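Local coordinates for protein ultraspiracle (Drosophila melanogaster, PDB 1HG4) that acts as a nuclear hormone receptor and transcription factor, its ligand-binding domain holding a phospholipid and locked in an inactive conformation, at residues 53-58 against 135-140; 68-73 against 181-186; 213-218 against 223-228. All coordinates share one frame; numbering follows the deposited sequence.

Contact 1 (53-58 against 135-140); sequences CQVVNK and LFLNQS. With LPP (2-(hexadecanoyloxy)-1-[(phosphonooxy)methyl]ethyl hexadecanoate), chain G.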
loop_
_atom_site.group_PDB
_atom_site.type_symbol
_atom_site.label_atom_id
_atom_site.label_comp_id
_atom_site.label_asym_id
_atom_site.label_seq_id
_atom_site.Cartn_x
_atom_site.Cartn_y
_atom_site.Cartn_z
ATOM N N CYS A 53 -22.395 5.850 32.349
ATOM C CA CYS A 53 -21.236 4.968 32.261
ATOM C C CYS A 53 -21.652 3.566 31.821
ATOM O O CYS A 53 -21.029 2.972 30.948
ATOM C CB CYS A 53 -20.513 4.890 33.617
ATOM S SG CYS A 53 -19.539 6.350 34.125
ATOM N N GLN A 54 -22.712 3.038 32.416
ATOM C CA GLN A 54 -23.176 1.702 32.054
ATOM C C GLN A 54 -23.583 1.614 30.584
ATOM O O GLN A 54 -23.322 0.608 29.926
ATOM C CB GLN A 54 -24.351 1.283 32.945
ATOM C CG GLN A 54 -24.447 -0.230 33.129
ATOM C CD GLN A 54 -25.571 -0.651 34.069
ATOM O OE1 GLN A 54 -25.768 -0.057 35.140
ATOM N NE2 GLN A 54 -26.305 -1.695 33.679
ATOM N N VAL A 55 -24.228 2.662 30.076
ATOM C CA VAL A 55 -24.636 2.700 28.675
ATOM C C VAL A 55 -23.409 2.618 27.758
ATOM O O VAL A 55 -23.340 1.771 26.865
ATOM C CB VAL A 55 -25.407 3.997 28.353
ATOM C CG1 VAL A 55 -25.483 4.203 26.842
ATOM C CG2 VAL A 55 -26.818 3.923 28.931
ATOM N N VAL A 56 -22.434 3.491 27.993
ATOM C CA VAL A 56 -21.228 3.501 27.189
ATOM C C VAL A 56 -20.451 2.192 27.301
ATOM O O VAL A 56 -19.952 1.696 26.296
ATOM C CB VAL A 56 -20.318 4.678 27.589
ATOM C CG1 VAL A 56 -19.062 4.686 26.750
ATOM C CG2 VAL A 56 -21.063 5.981 27.396
ATOM N N ASN A 57 -20.355 1.622 28.506
ATOM C CA ASN A 57 -19.617 0.370 28.675
ATOM C C ASN A 57 -20.240 -0.782 27.881
ATOM O O ASN A 57 -19.536 -1.700 27.461
ATOM C CB ASN A 57 -19.504 -0.018 30.163
ATOM C CG ASN A 57 -18.573 0.915 30.958
ATOM O OD1 ASN A 57 -17.607 1.447 30.433
ATOM N ND2 ASN A 57 -18.871 1.093 32.242
ATOM N N LYS A 58 -21.557 -0.732 27.679
ATOM C CA LYS A 58 -22.239 -1.766 26.905
ATOM C C LYS A 58 -21.985 -1.550 25.408
ATOM O O LYS A 58 -21.808 -2.501 24.648
ATOM C CB LYS A 58 -23.745 -1.759 27.184
ATOM C CG LYS A 58 -24.106 -2.215 28.586
ATOM C CD LYS A 58 -25.617 -2.343 28.795
ATOM C CE LYS A 58 -25.916 -2.777 30.236
ATOM N NZ LYS A 58 -27.374 -3.009 30.516
ATOM N N LEU A 135 -30.281 14.995 22.675
ATOM C CA LEU A 135 -29.171 14.186 22.199
ATOM C C LEU A 135 -29.446 12.756 22.637
ATOM O O LEU A 135 -29.545 12.479 23.831
ATOM C CB LEU A 135 -27.858 14.685 22.812
ATOM C CG LEU A 135 -26.532 14.106 22.324
ATOM C CD1 LEU A 135 -26.358 14.392 20.851
ATOM C CD2 LEU A 135 -25.393 14.746 23.083
ATOM N N PHE A 136 -29.582 11.853 21.671
ATOM C CA PHE A 136 -29.848 10.448 21.966
ATOM C C PHE A 136 -28.598 9.574 21.948
ATOM O O PHE A 136 -27.732 9.731 21.090
ATOM C CB PHE A 136 -30.844 9.857 20.965
ATOM C CG PHE A 136 -32.253 10.345 21.132
ATOM C CD1 PHE A 136 -32.607 11.633 20.765
ATOM C CD2 PHE A 136 -33.230 9.504 21.651
ATOM C CE1 PHE A 136 -33.917 12.076 20.916
ATOM C CE2 PHE A 136 -34.541 9.937 21.808
ATOM C CZ PHE A 136 -34.886 11.223 21.439
ATOM N N LEU A 137 -28.521 8.646 22.896
ATOM C CA LEU A 137 -27.407 7.713 22.977
ATOM C C LEU A 137 -27.912 6.374 22.459
ATOM O O LEU A 137 -27.143 5.548 21.964
ATOM C CB LEU A 137 -26.927 7.557 24.424
ATOM C CG LEU A 137 -25.888 8.553 24.948
ATOM C CD1 LEU A 137 -26.463 9.949 24.997
ATOM C CD2 LEU A 137 -25.433 8.117 26.320
ATOM N N ASN A 138 -29.223 6.187 22.586
ATOM C CA ASN A 138 -29.938 4.977 22.174
ATOM C C ASN A 138 -31.239 5.479 21.592
ATOM O O ASN A 138 -31.354 6.643 21.221
ATOM C CB ASN A 138 -30.333 4.139 23.389
ATOM C CG ASN A 138 -29.190 3.361 23.969
ATOM O OD1 ASN A 138 -29.257 2.912 25.112
ATOM N ND2 ASN A 138 -28.136 3.170 23.182
ATOM N N GLN A 139 -32.251 4.615 21.615
ATOM C CA GLN A 139 -33.574 4.995 21.144
ATOM C C GLN A 139 -34.426 5.351 22.364
ATOM O O GLN A 139 -35.454 6.005 22.237
ATOM C CB GLN A 139 -34.228 3.842 20.377
ATOM N N SER A 140 -33.968 4.943 23.548
ATOM C CA SER A 140 -34.698 5.179 24.801
ATOM C C SER A 140 -33.882 5.784 25.962
ATOM O O SER A 140 -34.247 5.634 27.130
ATOM C CB SER A 140 -35.283 3.862 25.267
ATOM O OG SER A 140 -34.239 2.910 25.345
HETATM P P1 LPP G . -22.768 21.676 40.085
HETATM O O2 LPP G . -23.846 22.622 39.323
HETATM O O3 LPP G . -23.113 21.839 41.661
HETATM O O4 LPP G . -21.138 22.096 39.695
HETATM O O5 LPP G . -23.133 20.124 39.712
HETATM C C6 LPP G . -23.769 19.900 38.474
HETATM C C7 LPP G . -23.599 18.445 38.050
HETATM C C8 LPP G . -24.796 18.043 37.180
HETATM O O9 LPP G . -22.415 18.340 37.276
HETATM O O27 LPP G . -24.572 16.791 36.586
HETATM C C11 LPP G . -21.571 17.337 37.692
HETATM O O10 LPP G . -21.543 16.831 38.812
HETATM C C12 LPP G . -20.650 16.941 36.546
HETATM C C13 LPP G . -21.249 15.733 35.834
HETATM C C14 LPP G . -20.156 14.922 35.163
HETATM C C15 LPP G . -20.309 15.049 33.664
HETATM C C16 LPP G . -19.984 13.724 33.004
HETATM C C17 LPP G . -20.466 13.770 31.563
HETATM C C18 LPP G . -19.447 13.086 30.673
HETATM C C19 LPP G . -18.851 14.113 29.723
HETATM C C20 LPP G . -19.316 13.810 28.304
HETATM C C21 LPP G . -18.110 13.602 27.388
HETATM C C22 LPP G . -17.607 12.164 27.498
HETATM C C23 LPP G . -18.169 11.320 26.369
HETATM C C24 LPP G . -17.887 9.857 26.685
HETATM C C25 LPP G . -18.381 8.969 25.550
HETATM C C26 LPP G . -17.214 8.553 24.663
HETATM C C29 LPP G . -25.668 16.354 35.924
HETATM O O28 LPP G . -26.653 17.021 35.636
HETATM C C30 LPP G . -25.470 14.874 35.601
HETATM C C31 LPP G . -26.223 14.501 34.321
HETATM C C32 LPP G . -25.238 14.161 33.205
HETATM C C33 LPP G . -25.500 15.063 31.997
HETATM C C34 LPP G . -24.557 14.691 30.862
HETATM C C35 LPP G . -24.946 15.448 29.597
HETATM C C36 LPP G . -24.550 14.640 28.372
HETATM C C37 LPP G . -23.359 15.296 27.683
HETATM C C38 LPP G . -23.454 15.109 26.169
HETATM C C39 LPP G . -22.378 14.138 25.696
HETATM C C40 LPP G . -23.008 12.774 25.453
HETATM C C41 LPP G . -22.121 11.941 24.553
HETATM C C42 LPP G . -22.240 10.491 24.983
HETATM C C43 LPP G . -21.745 9.581 23.867
HETATM C C44 LPP G . -22.063 8.124 24.208
#
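Val-55 and Leu-137 meet methyl to methyl, CG1 of the valine lying 3.9 Å from CD2 of the leucine, and this is the one direct apolar pair between the segments. CG1 is the valine branch anti to the backbone N (chi1 164°), which carries it off the helix toward the turn that follows strand 134-136. The leucine comes across it obliquely.

A second group of apolar contacts involves the bound phospholipid. The last carbon of one of its acyl chains, C44, ends between the two segments: CG of Leu-137 is 3.9 Å from C44, and CG2 of Val-56 reaches the same carbon at 4.0 Å. Further up that chain, Leu-135 CD2 packs 3.7 Å from C38. Leu-137 therefore works in two directions, its CD2 serving both Val-55 and the lipid end. An alanine in its place would probably leave the Val-55 methyl and the acyl-chain terminus without their common partner, opening a gap at the inner end of the lipid tail.

Polar interactions are peripheral here. Asn-138 folds back so that its ND2 donates weakly to Leu-137 O at 2.9 Å, a bond bent to 118°, and its OD1 merely borders Val-55 CG1. That same carbonyl also takes a hydrogen bond from Gln-59, one further link between the turn and the helix.

In the nuclear-receptor fold this is a place where a long helix and the small two-stranded sheet close on the ligand pocket. Leu-52 of helix 46-68 also packs on Leu-137, Leu-93 of helix 78-100 backs Val-56, and Phe-157, Ile-160 and Leu-161 of helix 154-171 pack on Leu-135, whose backbone pairs with Tyr-143 of the neighbouring antiparallel strand.

Contact 2 (68-73 against 181-186); sequences RMMPHF and LKAIIL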
loop_
_atom_site.group_PDB
_atom_site.type_symbol
_atom_site.label_atom_id
_atom_site.label_comp_id
_atom_site.label_asym_id
_atom_site.label_seq_id
_atom_site.Cartn_x
_atom_site.Cartn_y
_atom_site.Cartn_z
ATOM N N ARG A 68 -14.796 -7.483 15.551
ATOM C CA ARG A 68 -14.445 -8.885 15.423
ATOM C C ARG A 68 -15.072 -9.532 14.182
ATOM O O ARG A 68 -14.488 -10.438 13.586
ATOM C CB ARG A 68 -14.873 -9.642 16.681
ATOM C CG ARG A 68 -14.835 -11.139 16.516
ATOM C CD ARG A 68 -14.088 -11.796 17.631
ATOM N NE ARG A 68 -14.740 -11.669 18.929
ATOM C CZ ARG A 68 -14.119 -11.950 20.068
ATOM N NH1 ARG A 68 -12.860 -12.363 20.035
ATOM N NH2 ARG A 68 -14.738 -11.807 21.230
ATOM N N MET A 69 -16.259 -9.062 13.808
ATOM C CA MET A 69 -16.976 -9.590 12.653
ATOM C C MET A 69 -16.736 -8.785 11.388
ATOM O O MET A 69 -17.299 -9.099 10.345
ATOM C CB MET A 69 -18.487 -9.640 12.928
ATOM C CG MET A 69 -18.904 -10.705 13.935
ATOM S SD MET A 69 -20.683 -10.768 14.171
ATOM C CE MET A 69 -20.867 -9.410 15.398
ATOM N N MET A 70 -15.920 -7.742 11.478
ATOM C CA MET A 70 -15.637 -6.929 10.299
ATOM C C MET A 70 -14.621 -7.643 9.421
ATOM O O MET A 70 -13.681 -8.269 9.923
ATOM C CB MET A 70 -15.127 -5.542 10.699
ATOM C CG MET A 70 -16.231 -4.575 11.126
ATOM S SD MET A 70 -17.330 -3.982 9.758
ATOM C CE MET A 70 -16.407 -2.578 9.160
ATOM N N PRO A 71 -14.810 -7.576 8.092
ATOM C CA PRO A 71 -13.911 -8.223 7.120
ATOM C C PRO A 71 -12.434 -7.950 7.384
ATOM O O PRO A 71 -12.025 -6.787 7.487
ATOM C CB PRO A 71 -14.370 -7.642 5.778
ATOM C CG PRO A 71 -15.833 -7.406 5.992
ATOM C CD PRO A 71 -15.871 -6.815 7.402
ATOM N N HIS A 72 -11.659 -9.033 7.514
ATOM C CA HIS A 72 -10.204 -8.986 7.743
ATOM C C HIS A 72 -9.689 -8.543 9.109
ATOM O O HIS A 72 -8.537 -8.844 9.452
ATOM C CB HIS A 72 -9.524 -8.123 6.666
ATOM C CG HIS A 72 -9.632 -8.697 5.289
ATOM N ND1 HIS A 72 -8.660 -9.505 4.741
ATOM C CD2 HIS A 72 -10.633 -8.639 4.377
ATOM C CE1 HIS A 72 -9.056 -9.919 3.551
ATOM N NE2 HIS A 72 -10.251 -9.410 3.307
ATOM N N PHE A 73 -10.522 -7.845 9.883
ATOM C CA PHE A 73 -10.120 -7.350 11.201
ATOM C C PHE A 73 -9.418 -8.385 12.076
ATOM O O PHE A 73 -8.311 -8.147 12.557
ATOM C CB PHE A 73 -11.325 -6.811 11.966
ATOM C CG PHE A 73 -10.957 -6.078 13.230
ATOM C CD1 PHE A 73 -10.406 -4.800 13.175
ATOM C CD2 PHE A 73 -11.147 -6.667 14.473
ATOM C CE1 PHE A 73 -10.053 -4.124 14.336
ATOM C CE2 PHE A 73 -10.793 -5.991 15.641
ATOM C CZ PHE A 73 -10.249 -4.725 15.572
ATOM N N LEU A 181 -19.059 5.205 6.579
ATOM C CA LEU A 181 -18.235 6.184 7.288
ATOM C C LEU A 181 -17.580 5.569 8.532
ATOM O O LEU A 181 -16.400 5.814 8.821
ATOM C CB LEU A 181 -19.072 7.401 7.680
ATOM C CG LEU A 181 -19.545 8.279 6.509
ATOM C CD1 LEU A 181 -20.348 9.467 7.056
ATOM C CD2 LEU A 181 -18.337 8.791 5.717
ATOM N N LYS A 182 -18.337 4.757 9.258
ATOM C CA LYS A 182 -17.807 4.141 10.458
ATOM C C LYS A 182 -16.696 3.146 10.152
ATOM O O LYS A 182 -15.727 3.019 10.906
ATOM C CB LYS A 182 -18.945 3.473 11.235
ATOM C CG LYS A 182 -19.980 4.477 11.724
ATOM C CD LYS A 182 -20.843 3.917 12.843
ATOM C CE LYS A 182 -21.736 2.793 12.363
ATOM N NZ LYS A 182 -22.607 2.292 13.465
ATOM N N ALA A 183 -16.826 2.438 9.037
ATOM C CA ALA A 183 -15.791 1.493 8.669
ATOM C C ALA A 183 -14.537 2.285 8.262
ATOM O O ALA A 183 -13.412 1.930 8.662
ATOM C CB ALA A 183 -16.276 0.587 7.515
ATOM N N ILE A 184 -14.715 3.358 7.486
ATOM C CA ILE A 184 -13.563 4.162 7.063
ATOM C C ILE A 184 -12.776 4.547 8.321
ATOM O O ILE A 184 -11.537 4.531 8.323
ATOM C CB ILE A 184 -14.017 5.453 6.287
ATOM C CG1 ILE A 184 -14.544 5.066 4.917
ATOM C CG2 ILE A 184 -12.867 6.455 6.130
ATOM C CD1 ILE A 184 -15.444 6.091 4.333
ATOM N N ILE A 185 -13.510 4.867 9.390
ATOM C CA ILE A 185 -12.913 5.255 10.660
ATOM C C ILE A 185 -12.142 4.107 11.277
ATOM O O ILE A 185 -10.976 4.264 11.651
ATOM C CB ILE A 185 -13.994 5.734 11.659
ATOM C CG1 ILE A 185 -14.628 7.026 11.147
ATOM C CG2 ILE A 185 -13.390 5.956 13.030
ATOM C CD1 ILE A 185 -15.834 7.462 11.943
ATOM N N LEU A 186 -12.790 2.956 11.396
ATOM C CA LEU A 186 -12.151 1.769 11.970
ATOM C C LEU A 186 -10.843 1.422 11.262
ATOM O O LEU A 186 -9.807 1.290 11.906
ATOM C CB LEU A 186 -13.091 0.556 11.890
ATOM C CG LEU A 186 -12.541 -0.746 12.486
ATOM C CD1 LEU A 186 -12.314 -0.574 13.988
ATOM C CD2 LEU A 186 -13.518 -1.885 12.232
#
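Met-70 is the bump that reaches from the loop to the helix. Its side chain bends at both chi2 (-71°) and chi3 (-87°), and the curl brings the terminal methyl CE down onto Ala-183, 3.6 Å from CB. Alanine is small enough to leave a shallow hollow on the surface of helix 175-186, and the methionine methyl settles over it, with the alanine CA next nearest.

One turn further along the helix Leu-186 also points toward the loop, and its side chain runs past Met-70 in the opposite direction, so that the two lie alongside each other, with CD2 of the leucine 4.0 Å from CG of the methionine. The other leucine branch goes to Phe-73: CD1 comes 4.2 Å from CE1, approaching the ring obliquely. Leu-186 is thus a bump set between CG of the methionine and the phenylalanine ring.

The loop holding both residues is a type II beta turn, with Phe-73 N bonded to Met-70 O at 3.2 Å and His-72 taking the positive phi (72°) that such a turn requires. In the layered helical sandwich of nuclear-receptor ligand-binding domains, this turn lies in the connection from helix 46-68 to helix 78-100, and here it rests on the last turn of helix 175-186.

All four touching residues are buried. Ile-14 of helix 11-24 and Tyr-187 also pack on Met-70, while Gln-81 and Leu-84 of helix 78-100 pack on Phe-73. The hydroxyl of Tyr-187, just beyond the helix, is hydrogen-bonded to Pro-71 O.

Contact 3 (213-218 against 223-228); sequences EHCRLE and DGRFAQ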
loop_
_atom_site.group_PDB
_atom_site.type_symbol
_atom_site.label_atom_id
_atom_site.label_comp_id
_atom_site.label_asym_id
_atom_site.label_seq_id
_atom_site.Cartn_x
_atom_site.Cartn_y
_atom_site.Cartn_z
ATOM N N GLU A 213 -20.052 3.659 -4.962
ATOM C CA GLU A 213 -21.047 2.919 -5.732
ATOM C C GLU A 213 -22.451 3.225 -5.225
ATOM O O GLU A 213 -23.368 3.464 -6.009
ATOM C CB GLU A 213 -20.782 1.423 -5.634
ATOM C CG GLU A 213 -21.776 0.570 -6.401
ATOM C CD GLU A 213 -21.494 -0.922 -6.273
ATOM O OE1 GLU A 213 -21.370 -1.415 -5.131
ATOM O OE2 GLU A 213 -21.403 -1.605 -7.313
ATOM N N HIS A 214 -22.610 3.214 -3.909
ATOM C CA HIS A 214 -23.897 3.511 -3.315
ATOM C C HIS A 214 -24.312 4.922 -3.750
ATOM O O HIS A 214 -25.467 5.168 -4.072
ATOM C CB HIS A 214 -23.802 3.442 -1.790
ATOM C CG HIS A 214 -25.101 3.705 -1.104
ATOM N ND1 HIS A 214 -26.115 2.772 -1.055
ATOM C CD2 HIS A 214 -25.575 4.814 -0.493
ATOM C CE1 HIS A 214 -27.161 3.299 -0.442
ATOM N NE2 HIS A 214 -26.860 4.537 -0.093
ATOM N N CYS A 215 -23.357 5.846 -3.745
ATOM C CA CYS A 215 -23.615 7.215 -4.160
ATOM C C CYS A 215 -24.046 7.248 -5.618
ATOM O O CYS A 215 -25.051 7.889 -5.969
ATOM C CB CYS A 215 -22.358 8.061 -3.995
ATOM S SG CYS A 215 -22.058 8.595 -2.299
ATOM N N ARG A 216 -23.278 6.557 -6.458
ATOM C CA ARG A 216 -23.555 6.486 -7.883
ATOM C C ARG A 216 -24.928 5.893 -8.140
ATOM O O ARG A 216 -25.720 6.431 -8.905
ATOM C CB ARG A 216 -22.512 5.620 -8.586
ATOM C CG ARG A 216 -21.084 6.071 -8.396
ATOM C CD ARG A 216 -20.794 7.320 -9.180
ATOM N NE ARG A 216 -19.864 7.062 -10.277
ATOM C CZ ARG A 216 -20.126 6.284 -11.321
ATOM N NH1 ARG A 216 -21.302 5.671 -11.424
ATOM N NH2 ARG A 216 -19.215 6.128 -12.274
ATOM N N LEU A 217 -25.199 4.769 -7.498
ATOM C CA LEU A 217 -26.460 4.067 -7.661
ATOM C C LEU A 217 -27.678 4.791 -7.130
ATOM O O LEU A 217 -28.688 4.883 -7.819
ATOM C CB LEU A 217 -26.369 2.700 -6.993
ATOM C CG LEU A 217 -25.999 1.505 -7.872
ATOM C CD1 LEU A 217 -25.135 1.932 -9.067
ATOM C CD2 LEU A 217 -25.288 0.473 -7.000
ATOM N N GLU A 218 -27.587 5.307 -5.910
ATOM C CA GLU A 218 -28.723 5.983 -5.286
ATOM C C GLU A 218 -28.812 7.493 -5.433
ATOM O O GLU A 218 -29.890 8.060 -5.279
ATOM C CB GLU A 218 -28.783 5.622 -3.796
ATOM C CG GLU A 218 -29.001 4.138 -3.563
ATOM C CD GLU A 218 -30.298 3.652 -4.188
ATOM O OE1 GLU A 218 -31.321 4.373 -4.080
ATOM O OE2 GLU A 218 -30.295 2.549 -4.785
ATOM N N ASP A 223 -22.725 14.588 -8.098
ATOM C CA ASP A 223 -21.451 13.884 -8.120
ATOM C C ASP A 223 -20.554 14.371 -6.993
ATOM O O ASP A 223 -19.478 13.833 -6.770
ATOM C CB ASP A 223 -20.750 14.087 -9.469
ATOM C CG ASP A 223 -20.754 15.530 -9.915
ATOM O OD1 ASP A 223 -19.979 16.338 -9.352
ATOM O OD2 ASP A 223 -21.542 15.854 -10.827
ATOM N N GLY A 224 -21.008 15.393 -6.282
ATOM C CA GLY A 224 -20.226 15.921 -5.189
ATOM C C GLY A 224 -20.614 15.327 -3.851
ATOM O O GLY A 224 -20.025 15.670 -2.826
ATOM N N ARG A 225 -21.587 14.424 -3.856
ATOM C CA ARG A 225 -22.052 13.809 -2.620
ATOM C C ARG A 225 -20.954 13.063 -1.867
ATOM O O ARG A 225 -20.733 13.307 -0.686
ATOM C CB ARG A 225 -23.216 12.850 -2.895
ATOM C CG ARG A 225 -23.928 12.384 -1.629
ATOM C CD ARG A 225 -24.972 11.303 -1.925
ATOM N NE ARG A 225 -25.640 10.808 -0.719
ATOM C CZ ARG A 225 -26.450 11.540 0.043
ATOM N NH1 ARG A 225 -26.699 12.800 -0.275
ATOM N NH2 ARG A 225 -27.006 11.027 1.129
ATOM N N PHE A 226 -20.279 12.148 -2.553
ATOM C CA PHE A 226 -19.210 11.347 -1.958
ATOM C C PHE A 226 -18.232 12.205 -1.138
ATOM O O PHE A 226 -17.950 11.900 0.022
ATOM C CB PHE A 226 -18.460 10.603 -3.072
ATOM C CG PHE A 226 -17.298 9.774 -2.591
ATOM C CD1 PHE A 226 -17.505 8.504 -2.053
ATOM C CD2 PHE A 226 -15.996 10.254 -2.689
ATOM C CE1 PHE A 226 -16.432 7.723 -1.620
ATOM C CE2 PHE A 226 -14.921 9.483 -2.259
ATOM C CZ PHE A 226 -15.141 8.212 -1.724
ATOM N N ALA A 227 -17.731 13.284 -1.736
ATOM C CA ALA A 227 -16.784 14.158 -1.065
ATOM C C ALA A 227 -17.421 14.847 0.127
ATOM O O ALA A 227 -16.800 14.975 1.173
ATOM C CB ALA A 227 -16.233 15.208 -2.043
ATOM N N GLN A 228 -18.656 15.309 -0.041
ATOM C CA GLN A 228 -19.358 15.969 1.049
ATOM C C GLN A 228 -19.532 15.047 2.249
ATOM O O GLN A 228 -19.351 15.471 3.392
ATOM C CB GLN A 228 -20.733 16.455 0.593
#
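Cys-215 faces two consecutive residues at the start of the next helix, Arg-225 and Phe-226, and its sulphur does all the touching from its side. The SG lies 4.0 Å from the CA of Phe-226 and 4.2 Å from its CB, so it packs against the backbone and the root of the side chain, with the phenylalanine ring carried beyond it.

Arg-225 is the side chain to trace outward. CB and CG of Arg-225 pass Cys-215 SG at 4.4 and 4.3 Å, CG standing anti to the backbone N (chi1 -169°). CD makes the closest approach, 4.0 Å from Cys-215 SG. The chain stays extended from CG to NE, then the guanidinium turns at chi4 (67°), with the sulphur left at its edge, near its plane. NE, too, is hydrogen-bonded outside the two segments, and the tip belongs to other parts of the fold: NH1 is hydrogen-bonded to Leu-171 O, at the end of helix 154-171, and NH2 forms a salt bridge with Glu-177 of helix 175-186 and a weak bond to Asn-172 O.

The pair of segments forms the tight helical hairpin where helix 197-218 turns back into helix 225-250. Phe-226 also packs on Leu-211 and Asp-212 of the first helix and on Asp-79 of the second subunit, another copy of this protein, which places the hairpin beside a subunit interface.

Chemically, the thiol serves as a compact, weakly polar filler, and the arginine offers it methylene carbons while sending its charge onward. The cationic end is probably balanced by Glu-177 and by the carbonyls, so the contact itself depends on van der Waals packing.

How the contacts relate
From the N terminus, helix 46-68 supplies one side of contact 1 and ends in the loop of contact 2. The chain then runs through helix 78-100 to strand 134-136, where contact 1 closes a loop with 76 residues between its segments; contact 2 closes only at helix 175-186, with 107 between. These two loops cross, tying the middle of helix 46-68 to the turn after strand 134-136, and the loop at its end to helix 175-186, with centres about 21 Å apart on opposite sides of the chain's centre. Contact 3 follows in series, a hairpin with four residues between its segments that joins helices 197-218 and 225-250; its nearest atoms stay about 6 Å from contact 2.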